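Local coordinates for thioredoxin reductase (PDB 6GNA), which probably passes electrons from ferredoxin through its bound FAD to thioredoxin, without needing a pyridine nucleotide, at residues 133-138 / 157-162; 21-26 / 75-80. One frame throughout, in Å; residues are numbered along the deposited sequence. Where two conformers were deposited one is given.

Interaction 1: residues 133-138 / 157-162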
loop_
_atom_site.group_PDB
_atom_site.type_symbol
_atom_site.label_atom_id
_atom_site.label_comp_id
_atom_site.label_asym_id
_atom_site.label_seq_id
_atom_site.Cartn_x
_atom_site.Cartn_y
_atom_site.Cartn_z
ATOM N N TYR A 133 7.235 17.209 25.086
ATOM C CA TYR A 133 7.309 15.815 24.677
ATOM C C TYR A 133 8.725 15.257 24.697
ATOM O O TYR A 133 8.936 14.101 24.292
ATOM C CB TYR A 133 6.701 15.676 23.277
ATOM C CG TYR A 133 5.243 16.051 23.268
ATOM C CD1 TYR A 133 4.308 15.264 23.939
ATOM C CD2 TYR A 133 4.799 17.191 22.622
ATOM C CE1 TYR A 133 2.961 15.602 23.946
ATOM C CE2 TYR A 133 3.451 17.539 22.627
ATOM C CZ TYR A 133 2.539 16.731 23.283
ATOM O OH TYR A 133 1.202 17.082 23.288
ATOM N N CYS A 134 9.705 16.054 25.106
ATOM C CA CYS A 134 11.076 15.582 25.242
ATOM C C CYS A 134 11.685 16.213 26.488
ATOM O O CYS A 134 11.996 17.411 26.494
ATOM C CB CYS A 134 11.889 15.961 24.013
ATOM S SG CYS A 134 13.534 15.244 24.094
ATOM N N ALA A 135 11.878 15.405 27.527
ATOM C CA ALA A 135 12.404 15.928 28.782
ATOM C C ALA A 135 13.885 16.266 28.667
ATOM O O ALA A 135 14.326 17.326 29.127
ATOM C CB ALA A 135 12.164 14.932 29.915
ATOM N N THR A 136 14.678 15.372 28.076
ATOM C CA THR A 136 16.110 15.629 27.966
ATOM C C THR A 136 16.391 16.847 27.093
ATOM O O THR A 136 17.347 17.588 27.351
ATOM C CB THR A 136 16.825 14.392 27.423
ATOM O OG1 THR A 136 16.267 14.028 26.156
ATOM C CG2 THR A 136 16.661 13.217 28.368
ATOM N N CYS A 137 15.564 17.071 26.069
ATOM C CA CYS A 137 15.727 18.235 25.206
ATOM C C CYS A 137 15.575 19.538 25.996
ATOM O O CYS A 137 16.354 20.482 25.816
ATOM C CB CYS A 137 14.701 18.174 24.063
ATOM S SG CYS A 137 14.630 16.609 23.043
ATOM N N ASP A 138 14.584 19.605 26.889
ATOM C CA ASP A 138 14.279 20.824 27.625
ATOM C C ASP A 138 14.929 20.860 28.995
ATOM O O ASP A 138 14.640 21.773 29.773
ATOM C CB ASP A 138 12.764 20.995 27.795
ATOM C CG ASP A 138 12.048 21.217 26.484
ATOM O OD1 ASP A 138 12.730 21.346 25.446
ATOM O OD2 ASP A 138 10.799 21.264 26.498
ATOM N N GLU A 157 12.025 6.290 31.479
ATOM C CA GLU A 157 12.755 6.092 32.731
ATOM C C GLU A 157 14.155 6.682 32.638
ATOM O O GLU A 157 14.637 7.309 33.584
ATOM C CB GLU A 157 12.836 4.604 33.080
ATOM C CG GLU A 157 11.486 3.925 33.271
ATOM C CD GLU A 157 11.590 2.430 33.508
ATOM O OE1 GLU A 157 12.728 1.938 33.726
ATOM O OE2 GLU A 157 10.535 1.756 33.455
ATOM N N SER A 158 14.823 6.495 31.496
ATOM C CA SER A 158 16.149 7.082 31.318
ATOM C C SER A 158 16.082 8.601 31.352
ATOM O O SER A 158 16.986 9.264 31.872
ATOM C CB SER A 158 16.747 6.618 29.987
ATOM O OG SER A 158 16.905 5.212 29.953
ATOM N N GLU A 159 15.023 9.177 30.795
ATOM C CA GLU A 159 14.921 10.629 30.806
ATOM C C GLU A 159 14.708 11.131 32.222
ATOM O O GLU A 159 15.277 12.152 32.612
ATOM C CB GLU A 159 13.790 11.087 29.887
ATOM C CG GLU A 159 14.022 10.731 28.414
ATOM C CD GLU A 159 13.185 11.545 27.466
ATOM O OE1 GLU A 159 13.045 12.755 27.704
ATOM O OE2 GLU A 159 12.674 10.984 26.469
ATOM N N ALA A 160 13.885 10.428 33.000
ATOM C CA ALA A 160 13.711 10.787 34.408
ATOM C C ALA A 160 15.039 10.750 35.153
ATOM O O ALA A 160 15.334 11.639 35.959
ATOM C CB ALA A 160 12.723 9.820 35.061
ATOM N N ASN A 161 15.838 9.705 34.927
ATOM C CA ASN A 161 17.129 9.612 35.602
ATOM C C ASN A 161 18.023 10.784 35.235
ATOM O O ASN A 161 18.732 11.325 36.093
ATOM C CB ASN A 161 17.812 8.288 35.268
ATOM C CG ASN A 161 17.090 7.102 35.857
ATOM O OD1 ASN A 161 16.413 7.226 36.878
ATOM N ND2 ASN A 161 17.201 5.958 35.198
ATOM N N TYR A 162 18.028 11.169 33.960
ATOM C CA TYR A 162 18.836 12.308 33.547
ATOM C C TYR A 162 18.338 13.590 34.197
ATOM O O TYR A 162 19.134 14.413 34.662
ATOM C CB TYR A 162 18.808 12.435 32.021
ATOM C CG TYR A 162 19.639 13.586 31.503
ATOM C CD1 TYR A 162 21.027 13.508 31.483
ATOM C CD2 TYR A 162 19.044 14.753 31.042
ATOM C CE1 TYR A 162 21.799 14.558 31.019
ATOM C CE2 TYR A 162 19.812 15.814 30.579
ATOM C CZ TYR A 162 21.189 15.707 30.568
ATOM O OH TYR A 162 21.967 16.746 30.107
#
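With CG beside its own backbone N (chi1 -63°) and the chain extended from there, Glu159 stretches out from its helix to the backbone amides of Ala135 and Thr136. A single oxygen, OE1, serves both. The bond from Thr136 N to Glu159 OE1 is 3.1 Å long and fairly straight, with 156° at the hydrogen. It meets the oxygen on its anti side, 32° out of the carboxylate plane. The second bond, Ala135 N to Glu159 OE1, is shorter at 2.9 Å but strongly bent and weak. Glu159 OE1 also comes within 3.2 Å of Ala135 CB. Thr136 crosses the glutamate side chain at about a right angle and lays its methyl on the aliphatic part, Thr136 CG2 standing 3.6 Å from Glu159 CG. One turn further along the helix, Tyr162 approaches the same methyl from another direction; its ring is oblique to Thr136 CG2, with Tyr162 CD2 at 3.9 Å.

Residues 134-137 form a CxxC motif, closed here as the disulfide Cys134 SG to Cys137 SG (2.0 Å), consistent with the redox-active pair of thioredoxin reductases. The two amides gripped by Glu159 lie between these cysteines, at the start of the short, weakly bonded helix 135-138. The carboxylate thus sits against the first amides of that helix. Strand 216-220 adds Phe218 against Ala135 and Leu220 against Glu159. The other glutamate oxygen, OE2, lies close to OE1 of Glu155, another carboxylate on the same helix.

Interaction 2: residues 21-26 / 75-80; sequences SAINAK and MGIQIE
Ala22 and Ile23, near the end of helix 16-25, lie beside the chain that leaves helix 61-74, with CA atoms 7.4 Å apart for Ala22 and Ile77 and 7.3 Å apart for Ile23 and Met75. In Ile77, CG1 lies beside the backbone N (chi1 -68°), which sets Ile77 CD1 3.9 Å from Ala22 CB and against the carbonyl oxygen of Ala22. Met75 crosses Ile23 at about a right angle: its sulfur SD rests 3.7 Å from Ile23 CB, and a bend at chi3 (78°) carries the terminal methyl CE to 3.6 Å from the carbonyl oxygen of Ile23. Lys26, just past the helix end, runs alongside Ile77 in the opposite direction and brings NZ to Met75 O, a 3.2 Å hydrogen bond in the carbonyl plane. This lysine is poorly ordered, and the very close approach of its CD to Ile77 is doubtful.

Gly76, at positive phi, is the C-prime residue of a Schellman motif, in which Ile77 N returns to Ile72 O. The chain then enters the short, weakly bonded strand 79-80, outermost within this chain in the parallel sheet that also holds strand 9-12. Helix 16-25 follows strand 9-12, consistent with a Rossmann-type nucleotide-binding fold in a protein that carries bound FAD. The second subunit also covers this side: its Tyr57 packs on Met75 and its Asn52 on Ile23.

Aliphatic groups and a thioether thus make up the inner part of the contact, while the lysine ammonium, though poorly ordered, meets Met75 O just past the carboxyl end of helix 61-74, which would favour a positive charge.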
loop_
_atom_site.group_PDB
_atom_site.type_symbol
_atom_site.label_atom_id
_atom_site.label_comp_id
_atom_site.label_asym_id
_atom_site.label_seq_id
_atom_site.Cartn_x
_atom_site.Cartn_y
_atom_site.Cartn_z
ATOM N N SER A 21 10.095 -0.241 4.122
ATOM C CA SER A 21 10.979 0.742 3.508
ATOM C C SER A 21 12.413 0.227 3.445
ATOM O O SER A 21 13.078 0.307 2.404
ATOM C CB SER A 21 10.930 2.040 4.305
ATOM O OG SER A 21 9.695 2.717 4.170
ATOM N N ALA A 22 12.909 -0.312 4.554
ATOM C CA ALA A 22 14.307 -0.726 4.623
ATOM C C ALA A 22 14.648 -1.798 3.585
ATOM O O ALA A 22 15.701 -1.731 2.946
ATOM C CB ALA A 22 14.643 -1.192 6.036
ATOM N N ILE A 23 13.804 -2.830 3.438
ATOM C CA ILE A 23 14.150 -3.903 2.503
ATOM C C ILE A 23 14.092 -3.425 1.059
ATOM O O ILE A 23 14.701 -4.048 0.180
ATOM C CB ILE A 23 13.305 -5.169 2.714
ATOM C CG1 ILE A 23 11.835 -4.950 2.358
ATOM C CG2 ILE A 23 13.437 -5.666 4.144
ATOM C CD1 ILE A 23 11.021 -6.243 2.381
ATOM N N ASN A 24 13.365 -2.346 0.791
ATOM C CA ASN A 24 13.307 -1.784 -0.551
ATOM C C ASN A 24 14.371 -0.729 -0.794
ATOM O O ASN A 24 14.723 -0.476 -1.948
ATOM C CB ASN A 24 11.916 -1.205 -0.816
ATOM C CG ASN A 24 10.921 -2.275 -1.148
ATOM O OD1 ASN A 24 10.860 -2.731 -2.303
ATOM N ND2 ASN A 24 10.167 -2.730 -0.145
ATOM N N ALA A 25 14.910 -0.122 0.264
ATOM C CA ALA A 25 15.957 0.876 0.104
ATOM C C ALA A 25 17.334 0.247 -0.033
ATOM O O ALA A 25 18.230 0.863 -0.619
ATOM C CB ALA A 25 15.950 1.819 1.301
ATOM N N LYS A 26 17.539 -0.957 0.500
ATOM C CA LYS A 26 18.822 -1.631 0.334
ATOM C C LYS A 26 19.031 -2.018 -1.123
ATOM O O LYS A 26 19.187 -3.198 -1.451
ATOM C CB LYS A 26 18.920 -2.856 1.240
ATOM C CG LYS A 26 19.033 -2.498 2.702
ATOM C CD LYS A 26 20.019 -3.397 3.422
ATOM C CE LYS A 26 21.455 -3.084 3.075
ATOM N NZ LYS A 26 22.365 -3.881 3.937
ATOM N N MET A 75 19.011 -9.661 5.202
ATOM C CA MET A 75 19.466 -8.573 4.347
ATOM C C MET A 75 20.457 -7.639 5.032
ATOM O O MET A 75 20.759 -6.572 4.487
ATOM C CB MET A 75 18.275 -7.776 3.839
ATOM C CG MET A 75 17.384 -8.614 2.962
ATOM S SD MET A 75 16.004 -7.706 2.278
ATOM C CE MET A 75 16.809 -6.813 0.954
ATOM N N GLY A 76 20.960 -8.003 6.204
ATOM C CA GLY A 76 21.957 -7.179 6.860
ATOM C C GLY A 76 21.440 -5.837 7.323
ATOM O O GLY A 76 22.201 -4.869 7.371
ATOM N N ILE A 77 20.152 -5.748 7.637
ATOM C CA ILE A 77 19.531 -4.527 8.132
ATOM C C ILE A 77 19.446 -4.646 9.639
ATOM O O ILE A 77 18.833 -5.584 10.156
ATOM C CB ILE A 77 18.125 -4.358 7.542
ATOM C CG1 ILE A 77 18.230 -4.074 6.048
ATOM C CG2 ILE A 77 17.355 -3.249 8.260
ATOM C CD1 ILE A 77 16.931 -4.220 5.300
ATOM N N GLN A 78 20.041 -3.691 10.339
ATOM C CA GLN A 78 19.973 -3.630 11.790
ATOM C C GLN A 78 19.111 -2.448 12.205
ATOM O O GLN A 78 18.975 -1.468 11.470
ATOM C CB GLN A 78 21.365 -3.482 12.400
ATOM C CG GLN A 78 22.268 -4.684 12.176
ATOM C CD GLN A 78 22.950 -4.665 10.822
ATOM O OE1 GLN A 78 23.255 -3.601 10.280
ATOM N NE2 GLN A 78 23.192 -5.848 10.266
ATOM N N ILE A 79 18.497 -2.569 13.370
ATOM C CA ILE A 79 17.708 -1.500 13.959
ATOM C C ILE A 79 18.606 -0.744 14.923
ATOM O O ILE A 79 19.212 -1.339 15.821
ATOM C CB ILE A 79 16.475 -2.045 14.699
ATOM C CG1 ILE A 79 15.604 -2.920 13.778
ATOM C CG2 ILE A 79 15.675 -0.895 15.308
ATOM C CD1 ILE A 79 15.317 -2.334 12.430
ATOM N N GLU A 80 18.681 0.569 14.745
ATOM C CA GLU A 80 19.354 1.432 15.711
ATOM C C GLU A 80 18.368 1.728 16.838
ATOM O O GLU A 80 17.385 2.447 16.637
ATOM C CB GLU A 80 19.828 2.716 15.033
ATOM C CG GLU A 80 20.754 3.559 15.894
ATOM C CD GLU A 80 22.128 2.935 16.064
ATOM O OE1 GLU A 80 22.542 2.156 15.179
ATOM O OE2 GLU A 80 22.791 3.225 17.085
#

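Overall arrangement
The two contacts share no helix or strand, and their centres lie 29 Å apart, with nearest atoms about 14 Å from each other. Interaction 1 lies beside the parallel sheet containing strands 146-151 and 216-220; interaction 2 lies beside the other five-stranded parallel sheet, with strands 9-12 and 79-80. The more buried is interaction 1, where a carboxylate meets backbone amides at the start of a helix. Interaction 2 is only partly buried and mainly apolar, with its polar bond given by an exposed lysine to a carbonyl just past a helix's carboxyl end. A second subunit touches 21-26 and 75-80, whereas none reaches 133-138 or 157-162.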